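Long-range contacts in pesticidial crystal protein CRY2AA (Bacillus thuringiensis serovar kurstaki, PDB 1I5P), which kills dipteran and lepidopteran larvae by binding to their midgut epithelial cells and promoting colloid-osmotic lysis: residues 24-29 / 60-65; 92-97 / 170-175; 333-338 / 460-465; 509-514 / 522-527. All coordinates share one frame; numbering follows the deposited sequence.

How the contacts relate
The four contacts sample the three-domain architecture of a Cry delta-endotoxin and follow one another along the chain. Contacts 1 and 2 belong to the helical part: 24-29 / 60-65 joins a short N-terminal helical turn to helix 53-65, and 92-97 / 170-175 packs two longer helices, with centres 26 Å apart. Contact 3 lies in the middle, beta-prism domain, its centre 35 Å from that of contact 2. Contact 4 is a hairpin of the C-terminal beta sandwich, its centre 29 Å from that of contact 3. None touches another; the nearest atoms of contacts 1 and 2 are still about 11 Å apart. Contacts 3 and 4 each lie across the chain's centre from contact 1.

Contact 1: residues 24-29 / 60-65; sequences FSFEHK and FLLKKV
Lys63 reaches from helix 53-65 across the ring of Phe26 to the backbone of a short helical turn, so that one long side chain ties the N-terminal turn to the helical bundle of the toxin. Its CG lies 4.1 Å from CZ of Phe26, and CE sits over one face of that ring, toward the rim. The ammonium group is also over the face, Lys63 NZ standing 4.8 Å from the Phe26 ring centroid in a cation-pi contact. Phe26 has CG anti to the backbone N (chi1 171°), which turns the ring toward the helix, where its CZ meets CD1 of Leu62 at 4.1 Å. Ile34 of helix 31-44 touches both Phe26 and Lys63. Lysine suits this place, being long enough to cross the ring and ending in an ammonium with N-H groups for two carbonyls. A bend at chi4 (-71°) brings NZ to them, with hydrogen bonds of 2.9 Å from Lys63 NZ to Phe26 O and to Lys29 O, the latter in the carbonyl plane.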
loop_
_atom_site.group_PDB
_atom_site.type_symbol
_atom_site.label_atom_id
_atom_site.label_comp_id
_atom_site.label_asym_id
_atom_site.label_seq_id
_atom_site.Cartn_x
_atom_site.Cartn_y
_atom_site.Cartn_z
ATOM N N PHE A 24 -15.461 7.492 -0.700
ATOM C CA PHE A 24 -14.615 8.123 -1.711
ATOM C C PHE A 24 -14.030 9.423 -1.149
ATOM O O PHE A 24 -13.818 10.384 -1.889
ATOM C CB PHE A 24 -15.423 8.452 -2.972
ATOM C CG PHE A 24 -15.905 7.245 -3.723
ATOM C CD1 PHE A 24 -17.257 6.922 -3.748
ATOM C CD2 PHE A 24 -15.008 6.429 -4.403
ATOM C CE1 PHE A 24 -17.708 5.805 -4.441
ATOM C CE2 PHE A 24 -15.449 5.307 -5.099
ATOM C CZ PHE A 24 -16.801 4.996 -5.117
ATOM N N SER A 25 -13.774 9.453 0.158
ATOM C CA SER A 25 -13.231 10.653 0.786
ATOM C C SER A 25 -11.942 11.151 0.126
ATOM O O SER A 25 -11.784 12.352 -0.112
ATOM C CB SER A 25 -13.019 10.425 2.290
ATOM O OG SER A 25 -12.442 9.158 2.552
ATOM N N PHE A 26 -11.027 10.237 -0.175
ATOM C CA PHE A 26 -9.776 10.611 -0.829
ATOM C C PHE A 26 -10.065 11.270 -2.175
ATOM O O PHE A 26 -9.541 12.342 -2.487
ATOM C CB PHE A 26 -8.896 9.380 -1.060
ATOM C CG PHE A 26 -7.689 9.655 -1.919
ATOM C CD1 PHE A 26 -6.587 10.327 -1.397
ATOM C CD2 PHE A 26 -7.666 9.271 -3.258
ATOM C CE1 PHE A 26 -5.478 10.612 -2.190
ATOM C CE2 PHE A 26 -6.563 9.553 -4.065
ATOM C CZ PHE A 26 -5.467 10.225 -3.525
ATOM N N GLU A 27 -10.899 10.620 -2.978
ATOM C CA GLU A 27 -11.239 11.157 -4.289
ATOM C C GLU A 27 -11.951 12.512 -4.193
ATOM O O GLU A 27 -11.810 13.354 -5.076
ATOM C CB GLU A 27 -12.129 10.169 -5.057
ATOM C CG GLU A 27 -11.451 8.879 -5.523
ATOM C CD GLU A 27 -11.088 7.929 -4.388
ATOM O OE1 GLU A 27 -11.802 7.899 -3.365
ATOM O OE2 GLU A 27 -10.086 7.193 -4.530
ATOM N N HIS A 28 -12.700 12.725 -3.113
ATOM C CA HIS A 28 -13.448 13.968 -2.929
ATOM C C HIS A 28 -12.623 15.081 -2.303
ATOM O O HIS A 28 -13.072 16.222 -2.202
ATOM C CB HIS A 28 -14.689 13.703 -2.074
ATOM C CG HIS A 28 -15.745 12.903 -2.774
ATOM N ND1 HIS A 28 -16.709 12.184 -2.099
ATOM C CD2 HIS A 28 -16.002 12.729 -4.093
ATOM C CE1 HIS A 28 -17.513 11.602 -2.972
ATOM N NE2 HIS A 28 -17.107 11.917 -4.188
ATOM N N LYS A 29 -11.413 14.737 -1.885
ATOM C CA LYS A 29 -10.511 15.690 -1.257
ATOM C C LYS A 29 -9.683 16.446 -2.286
ATOM O O LYS A 29 -9.270 15.877 -3.293
ATOM C CB LYS A 29 -9.563 14.951 -0.310
ATOM C CG LYS A 29 -9.703 15.329 1.142
ATOM C CD LYS A 29 -8.741 14.518 2.000
ATOM C CE LYS A 29 -9.494 13.635 2.974
ATOM N NZ LYS A 29 -8.574 12.845 3.842
ATOM N N PHE A 60 -1.220 12.907 -5.518
ATOM C CA PHE A 60 -1.333 13.679 -6.748
ATOM C C PHE A 60 -1.318 12.768 -7.980
ATOM O O PHE A 60 -2.162 12.891 -8.872
ATOM C CB PHE A 60 -0.172 14.678 -6.815
ATOM C CG PHE A 60 0.039 15.287 -8.174
ATOM C CD1 PHE A 60 -0.787 16.311 -8.630
ATOM C CD2 PHE A 60 1.084 14.850 -8.988
ATOM C CE1 PHE A 60 -0.579 16.898 -9.873
ATOM C CE2 PHE A 60 1.303 15.430 -10.238
ATOM C CZ PHE A 60 0.468 16.461 -10.682
ATOM N N LEU A 61 -0.354 11.855 -8.038
ATOM C CA LEU A 61 -0.264 10.951 -9.181
ATOM C C LEU A 61 -1.492 10.047 -9.259
ATOM O O LEU A 61 -2.029 9.809 -10.344
ATOM C CB LEU A 61 1.026 10.126 -9.107
ATOM C CG LEU A 61 2.297 10.979 -9.221
ATOM C CD1 LEU A 61 3.542 10.091 -9.133
ATOM C CD2 LEU A 61 2.280 11.748 -10.540
ATOM N N LEU A 62 -1.943 9.551 -8.109
ATOM C CA LEU A 62 -3.131 8.703 -8.059
ATOM C C LEU A 62 -4.321 9.443 -8.680
ATOM O O LEU A 62 -5.085 8.863 -9.446
ATOM C CB LEU A 62 -3.454 8.323 -6.607
ATOM C CG LEU A 62 -2.619 7.197 -5.968
ATOM C CD1 LEU A 62 -2.828 7.173 -4.461
ATOM C CD2 LEU A 62 -3.008 5.861 -6.593
ATOM N N LYS A 63 -4.458 10.727 -8.362
ATOM C CA LYS A 63 -5.553 11.536 -8.893
ATOM C C LYS A 63 -5.427 11.849 -10.386
ATOM O O LYS A 63 -6.434 12.006 -11.075
ATOM C CB LYS A 63 -5.671 12.835 -8.097
ATOM C CG LYS A 63 -6.271 12.651 -6.711
ATOM C CD LYS A 63 -6.383 13.969 -5.970
ATOM C CE LYS A 63 -7.218 13.822 -4.711
ATOM N NZ LYS A 63 -8.666 13.611 -4.987
ATOM N N LYS A 64 -4.197 11.953 -10.881
ATOM C CA LYS A 64 -3.977 12.220 -12.299
ATOM C C LYS A 64 -4.417 11.013 -13.118
ATOM O O LYS A 64 -5.090 11.146 -14.142
ATOM C CB LYS A 64 -2.498 12.507 -12.572
ATOM C CG LYS A 64 -2.071 13.932 -12.262
ATOM C CD LYS A 64 -2.772 14.928 -13.181
ATOM C CE LYS A 64 -2.267 16.347 -12.949
ATOM N NZ LYS A 64 -2.986 17.344 -13.784
ATOM N N VAL A 65 -4.023 9.833 -12.654
ATOM C CA VAL A 65 -4.359 8.578 -13.319
ATOM C C VAL A 65 -5.841 8.257 -13.114
ATOM O O VAL A 65 -6.485 7.645 -13.970
ATOM C CB VAL A 65 -3.516 7.414 -12.740
ATOM C CG1 VAL A 65 -4.002 6.071 -13.289
ATOM C CG2 VAL A 65 -2.046 7.624 -13.074
#

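Contact 2: residues 92-97 / 170-175; sequences DILRET and QLLLLP
Thr97 meets both Leu172 and Pro175, and together with Ile93, Leu94 and Leu173 these residues make a buried, essentially apolar seam between helices 88-101 and 170-193. Among the van der Waals contacts, the tightest carbon pair is at Thr97: its CG2 lies only 3.4 Å from Leu172 CD1, closer than carbons usually pack, as the two side chains slide past each other in opposite directions. Ile93 places CG2 3.7 Å from Pro175 CB. Farther round, Leu94 and Leu173 run side by side, with CD1 of Leu94 4.1 Å from CD2 of Leu173. The small threonine and the proline ring thus meet directly, while the larger leucines fill the flank. The polar part is handled within one helix. Thr97 OG1, beside the backbone N (chi1 -61°), donates to Ile93 O from above the carbonyl plane, while Thr97 N reaches the same oxygen from the opposite face. Tyr247 of helix 238-259 also bonds to this hydroxyl, so a buried threonine remains satisfied while its methyl faces Leu172. Pro175, lacking an N-H, coincides with a kink in its helix. With axes at 140°, this is roughly antiparallel helix packing in the alpha-helical bundle of the N-terminal delta-endotoxin domain.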
loop_
_atom_site.group_PDB
_atom_site.type_symbol
_atom_site.label_atom_id
_atom_site.label_comp_id
_atom_site.label_asym_id
_atom_site.label_seq_id
_atom_site.Cartn_x
_atom_site.Cartn_y
_atom_site.Cartn_z
ATOM N N ASP A 92 15.596 17.689 1.748
ATOM C CA ASP A 92 15.125 17.137 3.012
ATOM C C ASP A 92 14.863 15.635 2.917
ATOM O O ASP A 92 15.081 14.896 3.874
ATOM C CB ASP A 92 13.855 17.856 3.462
ATOM C CG ASP A 92 13.227 17.209 4.674
ATOM O OD1 ASP A 92 13.764 17.387 5.793
ATOM O OD2 ASP A 92 12.201 16.510 4.508
ATOM N N ILE A 93 14.378 15.188 1.765
ATOM C CA ILE A 93 14.119 13.768 1.565
ATOM C C ILE A 93 15.435 13.017 1.746
ATOM O O ILE A 93 15.493 12.009 2.445
ATOM C CB ILE A 93 13.570 13.496 0.149
ATOM C CG1 ILE A 93 12.085 13.881 0.095
ATOM C CG2 ILE A 93 13.775 12.028 -0.226
ATOM C CD1 ILE A 93 11.463 13.764 -1.292
ATOM N N LEU A 94 16.489 13.524 1.111
ATOM C CA LEU A 94 17.808 12.911 1.209
ATOM C C LEU A 94 18.311 12.916 2.637
ATOM O O LEU A 94 18.809 11.908 3.135
ATOM C CB LEU A 94 18.824 13.652 0.340
ATOM C CG LEU A 94 20.281 13.260 0.638
ATOM C CD1 LEU A 94 20.540 11.807 0.226
ATOM C CD2 LEU A 94 21.218 14.199 -0.096
ATOM N N ARG A 95 18.189 14.057 3.302
ATOM C CA ARG A 95 18.672 14.149 4.665
ATOM C C ARG A 95 17.881 13.332 5.668
ATOM O O ARG A 95 18.456 12.769 6.599
ATOM C CB ARG A 95 18.759 15.616 5.072
ATOM C CG ARG A 95 19.756 16.375 4.187
ATOM C CD ARG A 95 20.955 15.474 3.846
ATOM N NE ARG A 95 22.070 16.158 3.198
ATOM C CZ ARG A 95 23.130 16.639 3.841
ATOM N NH1 ARG A 95 23.226 16.516 5.156
ATOM N NH2 ARG A 95 24.108 17.228 3.167
ATOM N N GLU A 96 16.568 13.247 5.492
ATOM C CA GLU A 96 15.786 12.441 6.421
ATOM C C GLU A 96 16.023 10.965 6.123
ATOM O O GLU A 96 15.891 10.122 7.005
ATOM C CB GLU A 96 14.298 12.777 6.323
ATOM C CG GLU A 96 13.974 14.199 6.761
ATOM C CD GLU A 96 12.565 14.343 7.300
ATOM O OE1 GLU A 96 12.277 13.759 8.361
ATOM O OE2 GLU A 96 11.747 15.044 6.665
ATOM N N THR A 97 16.366 10.654 4.876
ATOM C CA THR A 97 16.648 9.277 4.501
ATOM C C THR A 97 17.984 8.899 5.138
ATOM O O THR A 97 18.160 7.780 5.622
ATOM C CB THR A 97 16.749 9.120 2.970
ATOM O OG1 THR A 97 15.502 9.495 2.371
ATOM C CG2 THR A 97 17.069 7.675 2.597
ATOM N N GLN A 170 23.114 3.496 -3.519
ATOM C CA GLN A 170 21.872 3.271 -4.251
ATOM C C GLN A 170 20.620 3.260 -3.381
ATOM O O GLN A 170 19.610 3.847 -3.761
ATOM C CB GLN A 170 21.958 1.978 -5.065
ATOM C CG GLN A 170 23.179 1.914 -5.974
ATOM C CD GLN A 170 23.010 0.936 -7.115
ATOM O OE1 GLN A 170 22.598 -0.207 -6.914
ATOM N NE2 GLN A 170 23.329 1.380 -8.329
ATOM N N LEU A 171 20.676 2.613 -2.221
ATOM C CA LEU A 171 19.503 2.572 -1.349
ATOM C C LEU A 171 19.240 3.939 -0.731
ATOM O O LEU A 171 18.095 4.377 -0.622
ATOM C CB LEU A 171 19.680 1.549 -0.224
ATOM C CG LEU A 171 18.456 1.386 0.690
ATOM C CD1 LEU A 171 17.356 0.616 -0.062
ATOM C CD2 LEU A 171 18.847 0.638 1.956
ATOM N N LEU A 172 20.309 4.611 -0.322
ATOM C CA LEU A 172 20.187 5.925 0.287
ATOM C C LEU A 172 19.593 6.954 -0.670
ATOM O O LEU A 172 18.854 7.846 -0.255
ATOM C CB LEU A 172 21.560 6.399 0.773
ATOM C CG LEU A 172 21.608 7.768 1.454
ATOM C CD1 LEU A 172 20.455 7.892 2.442
ATOM C CD2 LEU A 172 22.950 7.939 2.161
ATOM N N LEU A 173 19.916 6.815 -1.950
ATOM C CA LEU A 173 19.437 7.729 -2.973
ATOM C C LEU A 173 18.139 7.266 -3.630
ATOM O O LEU A 173 17.540 8.000 -4.414
ATOM C CB LEU A 173 20.510 7.894 -4.051
ATOM C CG LEU A 173 21.829 8.536 -3.610
ATOM C CD1 LEU A 173 22.882 8.370 -4.696
ATOM C CD2 LEU A 173 21.593 10.014 -3.318
ATOM N N LEU A 174 17.699 6.054 -3.310
ATOM C CA LEU A 174 16.487 5.510 -3.923
ATOM C C LEU A 174 15.268 6.452 -3.862
ATOM O O LEU A 174 14.565 6.612 -4.863
ATOM C CB LEU A 174 16.149 4.145 -3.320
ATOM C CG LEU A 174 15.251 3.243 -4.181
ATOM C CD1 LEU A 174 15.873 3.041 -5.571
ATOM C CD2 LEU A 174 15.048 1.900 -3.489
ATOM N N PRO A 175 15.004 7.085 -2.705
ATOM C CA PRO A 175 13.853 7.991 -2.631
ATOM C C PRO A 175 14.001 9.113 -3.653
ATOM O O PRO A 175 13.063 9.437 -4.367
ATOM C CB PRO A 175 13.900 8.488 -1.185
ATOM C CG PRO A 175 14.437 7.299 -0.463
ATOM C CD PRO A 175 15.589 6.890 -1.368
#

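Contact 3: residues 333-338 / 460-465; sequences HSLNSA and ARAYLV
Two strands from different sheets of the middle, beta-prism domain cross here at 78°, making a buried sheet-to-sheet contact in which Leu335 and Ala462 stand at the crossing. One backbone hydrogen bond joins them, from Ala462 N to Leu335 O at 2.8 Å, with the donor tilted from the carbonyl plane; Arg461 CA adds a CA-H...O contact to the same oxygen. The apolar side is built from small and branched residues. Ala462 CB packs 3.9 Å from Leu335 CG and 4.0 Å from Ala338 CB, the two alanines letting the strands approach closely. Leu464 completes the patch by placing CD2 4.0 Å from Ala338 CB and CG against Leu335 CD2. At the other end, Arg461 folds back at chi2 (-75°) and lays one face of its guanidinium over Ser334, whose CB is 3.3 Å from Arg461 NE. Its NH1 donates to Ala460 O at 2.9 Å, in the plane of the guanidinium, which helps fix its rotation. Asn336 lies alongside, amide and guanidinium planes 34° apart, and its OD1 accepts a hydrogen bond of 2.7 Å from Ser334 OG. Gln394 bonds to Leu335 N, Glu396 to Leu464 N. Strand 329-342 pairs with strand 308-321 on its own sheet, whereas strand 462-469 runs between strands 275-278 and 422-430 of another.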
loop_
_atom_site.group_PDB
_atom_site.type_symbol
_atom_site.label_atom_id
_atom_site.label_comp_id
_atom_site.label_asym_id
_atom_site.label_seq_id
_atom_site.Cartn_x
_atom_site.Cartn_y
_atom_site.Cartn_z
ATOM N N HIS A 333 1.219 -4.612 33.313
ATOM C CA HIS A 333 -0.024 -4.582 32.545
ATOM C C HIS A 333 0.283 -5.269 31.222
ATOM O O HIS A 333 1.004 -4.730 30.382
ATOM C CB HIS A 333 -0.463 -3.144 32.292
ATOM C CG HIS A 333 -0.673 -2.350 33.541
ATOM N ND1 HIS A 333 -1.683 -2.625 34.437
ATOM C CD2 HIS A 333 0.005 -1.295 34.051
ATOM C CE1 HIS A 333 -1.619 -1.773 35.445
ATOM N NE2 HIS A 333 -0.603 -0.956 35.235
ATOM N N SER A 334 -0.265 -6.465 31.041
ATOM C CA SER A 334 0.004 -7.231 29.837
ATOM C C SER A 334 -1.214 -7.745 29.082
ATOM O O SER A 334 -2.313 -7.844 29.630
ATOM C CB SER A 334 0.876 -8.427 30.200
ATOM O OG SER A 334 0.204 -9.255 31.137
ATOM N N LEU A 335 -0.987 -8.054 27.807
ATOM C CA LEU A 335 -1.998 -8.629 26.927
ATOM C C LEU A 335 -1.409 -10.001 26.650
ATOM O O LEU A 335 -0.421 -10.134 25.922
ATOM C CB LEU A 335 -2.131 -7.843 25.618
ATOM C CG LEU A 335 -3.067 -8.493 24.589
ATOM C CD1 LEU A 335 -4.476 -8.595 25.154
ATOM C CD2 LEU A 335 -3.062 -7.684 23.297
ATOM N N ASN A 336 -2.009 -11.015 27.258
ATOM C CA ASN A 336 -1.527 -12.379 27.148
ATOM C C ASN A 336 -2.061 -13.183 25.976
ATOM O O ASN A 336 -1.431 -14.149 25.543
ATOM C CB ASN A 336 -1.838 -13.112 28.456
ATOM C CG ASN A 336 -1.061 -12.554 29.641
ATOM O OD1 ASN A 336 -1.001 -11.341 29.849
ATOM N ND2 ASN A 336 -0.467 -13.444 30.426
ATOM N N SER A 337 -3.220 -12.782 25.466
ATOM C CA SER A 337 -3.850 -13.490 24.361
ATOM C C SER A 337 -4.741 -12.543 23.577
ATOM O O SER A 337 -5.313 -11.607 24.137
ATOM C CB SER A 337 -4.689 -14.650 24.902
ATOM O OG SER A 337 -5.298 -15.381 23.851
ATOM N N ALA A 338 -4.874 -12.798 22.283
ATOM C CA ALA A 338 -5.696 -11.943 21.450
ATOM C C ALA A 338 -6.192 -12.642 20.202
ATOM O O ALA A 338 -5.597 -13.611 19.733
ATOM C CB ALA A 338 -4.909 -10.694 21.061
ATOM N N ALA A 460 1.889 -16.308 28.239
ATOM C CA ALA A 460 2.529 -15.664 27.099
ATOM C C ALA A 460 2.156 -14.197 26.895
ATOM O O ALA A 460 1.635 -13.534 27.796
ATOM C CB ALA A 460 2.231 -16.454 25.832
ATOM N N ARG A 461 2.429 -13.701 25.695
ATOM C CA ARG A 461 2.146 -12.316 25.357
ATOM C C ARG A 461 1.664 -12.180 23.920
ATOM O O ARG A 461 1.993 -12.993 23.059
ATOM C CB ARG A 461 3.404 -11.465 25.543
ATOM C CG ARG A 461 3.868 -11.313 26.989
ATOM C CD ARG A 461 2.988 -10.342 27.745
ATOM N NE ARG A 461 3.511 -10.035 29.073
ATOM C CZ ARG A 461 3.413 -10.834 30.129
ATOM N NH1 ARG A 461 2.804 -12.008 30.027
ATOM N NH2 ARG A 461 3.918 -10.451 31.292
ATOM N N ALA A 462 0.873 -11.141 23.676
ATOM C CA ALA A 462 0.359 -10.857 22.346
ATOM C C ALA A 462 0.715 -9.414 22.013
ATOM O O ALA A 462 0.341 -8.500 22.740
ATOM C CB ALA A 462 -1.153 -11.045 22.308
ATOM N N TYR A 463 1.456 -9.222 20.927
ATOM C CA TYR A 463 1.845 -7.891 20.482
ATOM C C TYR A 463 1.193 -7.676 19.122
ATOM O O TYR A 463 1.562 -8.308 18.137
ATOM C CB TYR A 463 3.368 -7.792 20.394
ATOM C CG TYR A 463 4.039 -8.030 21.732
ATOM C CD1 TYR A 463 4.707 -9.227 22.003
ATOM C CD2 TYR A 463 3.973 -7.068 22.738
ATOM C CE1 TYR A 463 5.296 -9.456 23.255
ATOM C CE2 TYR A 463 4.553 -7.284 23.987
ATOM C CZ TYR A 463 5.213 -8.475 24.241
ATOM O OH TYR A 463 5.781 -8.665 25.483
ATOM N N LEU A 464 0.216 -6.777 19.087
ATOM C CA LEU A 464 -0.552 -6.507 17.881
ATOM C C LEU A 464 0.124 -5.672 16.808
ATOM O O LEU A 464 1.015 -4.861 17.080
ATOM C CB LEU A 464 -1.890 -5.869 18.258
ATOM C CG LEU A 464 -2.635 -6.616 19.366
ATOM C CD1 LEU A 464 -3.996 -5.984 19.586
ATOM C CD2 LEU A 464 -2.777 -8.086 18.994
ATOM N N VAL A 465 -0.334 -5.895 15.582
ATOM C CA VAL A 465 0.161 -5.218 14.397
ATOM C C VAL A 465 -1.035 -4.602 13.679
ATOM O O VAL A 465 -2.023 -5.289 13.405
ATOM C CB VAL A 465 0.846 -6.233 13.446
ATOM C CG1 VAL A 465 1.169 -5.580 12.102
ATOM C CG2 VAL A 465 2.105 -6.793 14.108
#

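Contact 4: residues 509-514 / 522-527; sequences RTFISE and SLRFEQ
Strands 510-513 and 522-525 run antiparallel in register, with Phe511-Arg524 and Ser513-Ser522 as hydrogen-bonded pairs and Thr510-Phe525 and Ile512-Leu523 as non-hydrogen-bonded ones. The Phe511 N to Arg524 O bond is 3.0 Å and its return, Arg524 N to Phe511 O, 2.7 Å; Glu526 N to Arg509 O extends the pairing. On the face bearing Phe511, the guanidinium of Arg524 lies over CB, NH2 being 3.5 Å from Phe511 CB, with ring and guanidinium planes 18° apart. Arginine suits the place because the chain, bent at chi3 (68°), can pass beside CB and CG of Phe511 and still grip Glu526 side-on: NE and NH2 both donate to OE2 at 2.9 Å, a salt bridge that fixes the guanidinium's rotation. A water links Arg524 NH1 to Ile512 O. On the other face Thr510 sets OG1 at the edge of the Phe525 ring, near CD2, and Asn506 accepts from that hydroxyl. Gln527 CB lies over one face of the Arg509 guanidinium. The two strands form a beta hairpin, and 522-525 also pairs with strand 617-626 in the lectin-like jelly-roll sandwich.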
loop_
_atom_site.group_PDB
_atom_site.type_symbol
_atom_site.label_atom_id
_atom_site.label_comp_id
_atom_site.label_asym_id
_atom_site.label_seq_id
_atom_site.Cartn_x
_atom_site.Cartn_y
_atom_site.Cartn_z
ATOM N N ARG A 509 -4.036 -24.185 -1.016
ATOM C CA ARG A 509 -3.053 -24.130 -2.088
ATOM C C ARG A 509 -2.991 -22.734 -2.704
ATOM O O ARG A 509 -2.431 -22.550 -3.780
ATOM C CB ARG A 509 -3.397 -25.156 -3.174
ATOM C CG ARG A 509 -3.560 -26.599 -2.676
ATOM C CD ARG A 509 -2.228 -27.314 -2.523
ATOM N NE ARG A 509 -1.480 -27.333 -3.777
ATOM C CZ ARG A 509 -1.836 -28.017 -4.859
ATOM N NH1 ARG A 509 -2.938 -28.758 -4.854
ATOM N NH2 ARG A 509 -1.095 -27.941 -5.956
ATOM N N THR A 510 -3.563 -21.748 -2.019
ATOM C CA THR A 510 -3.567 -20.371 -2.512
ATOM C C THR A 510 -2.852 -19.472 -1.512
ATOM O O THR A 510 -3.182 -19.468 -0.328
ATOM C CB THR A 510 -5.011 -19.854 -2.718
ATOM O OG1 THR A 510 -5.661 -20.649 -3.718
ATOM C CG2 THR A 510 -5.005 -18.392 -3.162
ATOM N N PHE A 511 -1.883 -18.699 -1.992
ATOM C CA PHE A 511 -1.111 -17.829 -1.112
ATOM C C PHE A 511 -1.030 -16.377 -1.558
ATOM O O PHE A 511 -1.122 -16.064 -2.740
ATOM C CB PHE A 511 0.321 -18.365 -0.968
ATOM C CG PHE A 511 0.395 -19.799 -0.530
ATOM C CD1 PHE A 511 0.138 -20.828 -1.431
ATOM C CD2 PHE A 511 0.687 -20.119 0.792
ATOM C CE1 PHE A 511 0.174 -22.158 -1.024
ATOM C CE2 PHE A 511 0.724 -21.448 1.212
ATOM C CZ PHE A 511 0.464 -22.472 0.300
ATOM N N ILE A 512 -0.851 -15.493 -0.585
ATOM C CA ILE A 512 -0.695 -14.078 -0.876
ATOM C C ILE A 512 0.798 -13.930 -1.126
ATOM O O ILE A 512 1.607 -14.402 -0.335
ATOM C CB ILE A 512 -1.137 -13.212 0.321
ATOM C CG1 ILE A 512 -2.635 -13.419 0.563
ATOM C CG2 ILE A 512 -0.832 -11.744 0.051
ATOM C CD1 ILE A 512 -3.190 -12.654 1.745
ATOM N N SER A 513 1.155 -13.304 -2.243
ATOM C CA SER A 513 2.551 -13.125 -2.614
ATOM C C SER A 513 2.940 -11.650 -2.722
ATOM O O SER A 513 2.389 -10.900 -3.527
ATOM C CB SER A 513 2.820 -13.837 -3.945
ATOM O OG SER A 513 4.165 -13.677 -4.363
ATOM N N GLU A 514 3.901 -11.254 -1.901
ATOM C CA GLU A 514 4.405 -9.886 -1.852
ATOM C C GLU A 514 4.755 -9.288 -3.222
ATOM O O GLU A 514 5.338 -9.963 -4.076
ATOM C CB GLU A 514 5.634 -9.857 -0.930
ATOM C CG GLU A 514 6.502 -8.622 -1.051
ATOM C CD GLU A 514 7.550 -8.532 0.046
ATOM O OE1 GLU A 514 8.424 -9.423 0.115
ATOM O OE2 GLU A 514 7.501 -7.567 0.837
ATOM N N SER A 522 -0.163 -9.990 -4.588
ATOM C CA SER A 522 -0.916 -10.787 -5.543
ATOM C C SER A 522 -1.431 -12.073 -4.905
ATOM O O SER A 522 -1.034 -12.439 -3.791
ATOM C CB SER A 522 -0.045 -11.128 -6.759
ATOM O OG SER A 522 1.058 -11.944 -6.391
ATOM N N LEU A 523 -2.331 -12.744 -5.618
ATOM C CA LEU A 523 -2.903 -13.998 -5.154
ATOM C C LEU A 523 -2.288 -15.083 -6.036
ATOM O O LEU A 523 -2.506 -15.107 -7.251
ATOM C CB LEU A 523 -4.429 -13.969 -5.310
ATOM C CG LEU A 523 -5.260 -14.752 -4.289
ATOM C CD1 LEU A 523 -4.895 -14.318 -2.869
ATOM C CD2 LEU A 523 -6.751 -14.518 -4.559
ATOM N N ARG A 524 -1.501 -15.965 -5.429
ATOM C CA ARG A 524 -0.858 -17.031 -6.184
ATOM C C ARG A 524 -1.622 -18.344 -6.077
ATOM O O ARG A 524 -1.760 -18.907 -4.989
ATOM C CB ARG A 524 0.583 -17.238 -5.705
ATOM C CG ARG A 524 1.348 -18.261 -6.537
ATOM C CD ARG A 524 2.771 -18.497 -6.034
ATOM N NE ARG A 524 2.815 -19.154 -4.727
ATOM C CZ ARG A 524 3.288 -18.590 -3.620
ATOM N NH1 ARG A 524 3.758 -17.350 -3.651
ATOM N NH2 ARG A 524 3.311 -19.270 -2.484
ATOM N N PHE A 525 -2.120 -18.821 -7.212
ATOM C CA PHE A 525 -2.853 -20.081 -7.263
ATOM C C PHE A 525 -1.864 -21.200 -7.581
ATOM O O PHE A 525 -1.199 -21.178 -8.618
ATOM C CB PHE A 525 -3.936 -20.035 -8.351
ATOM C CG PHE A 525 -4.952 -18.940 -8.161
ATOM C CD1 PHE A 525 -5.229 -18.047 -9.194
ATOM C CD2 PHE A 525 -5.630 -18.797 -6.955
ATOM C CE1 PHE A 525 -6.168 -17.026 -9.027
ATOM C CE2 PHE A 525 -6.571 -17.778 -6.776
ATOM C CZ PHE A 525 -6.839 -16.892 -7.816
ATOM N N GLU A 526 -1.756 -22.173 -6.685
ATOM C CA GLU A 526 -0.842 -23.289 -6.897
ATOM C C GLU A 526 -1.593 -24.545 -7.303
ATOM O O GLU A 526 -0.986 -25.535 -7.707
ATOM C CB GLU A 526 -0.024 -23.552 -5.631
ATOM C CG GLU A 526 1.009 -22.477 -5.344
ATOM C CD GLU A 526 1.843 -22.774 -4.114
ATOM O OE1 GLU A 526 1.773 -23.910 -3.600
ATOM O OE2 GLU A 526 2.580 -21.871 -3.664
ATOM N N GLN A 527 -2.917 -24.500 -7.188
ATOM C CA GLN A 527 -3.759 -25.629 -7.558
ATOM C C GLN A 527 -4.624 -25.264 -8.757
ATOM O O GLN A 527 -5.285 -24.225 -8.770
ATOM C CB GLN A 527 -4.640 -26.042 -6.376
ATOM C CG GLN A 527 -5.713 -27.060 -6.731
ATOM C CD GLN A 527 -6.299 -27.738 -5.511
ATOM O OE1 GLN A 527 -6.125 -27.275 -4.382
ATOM N NE2 GLN A 527 -7.009 -28.837 -5.731
HETATM O O HOH W 1 -4.837 -22.434 -5.839
HETATM O O HOH W 2 4.088 -15.959 -0.823
#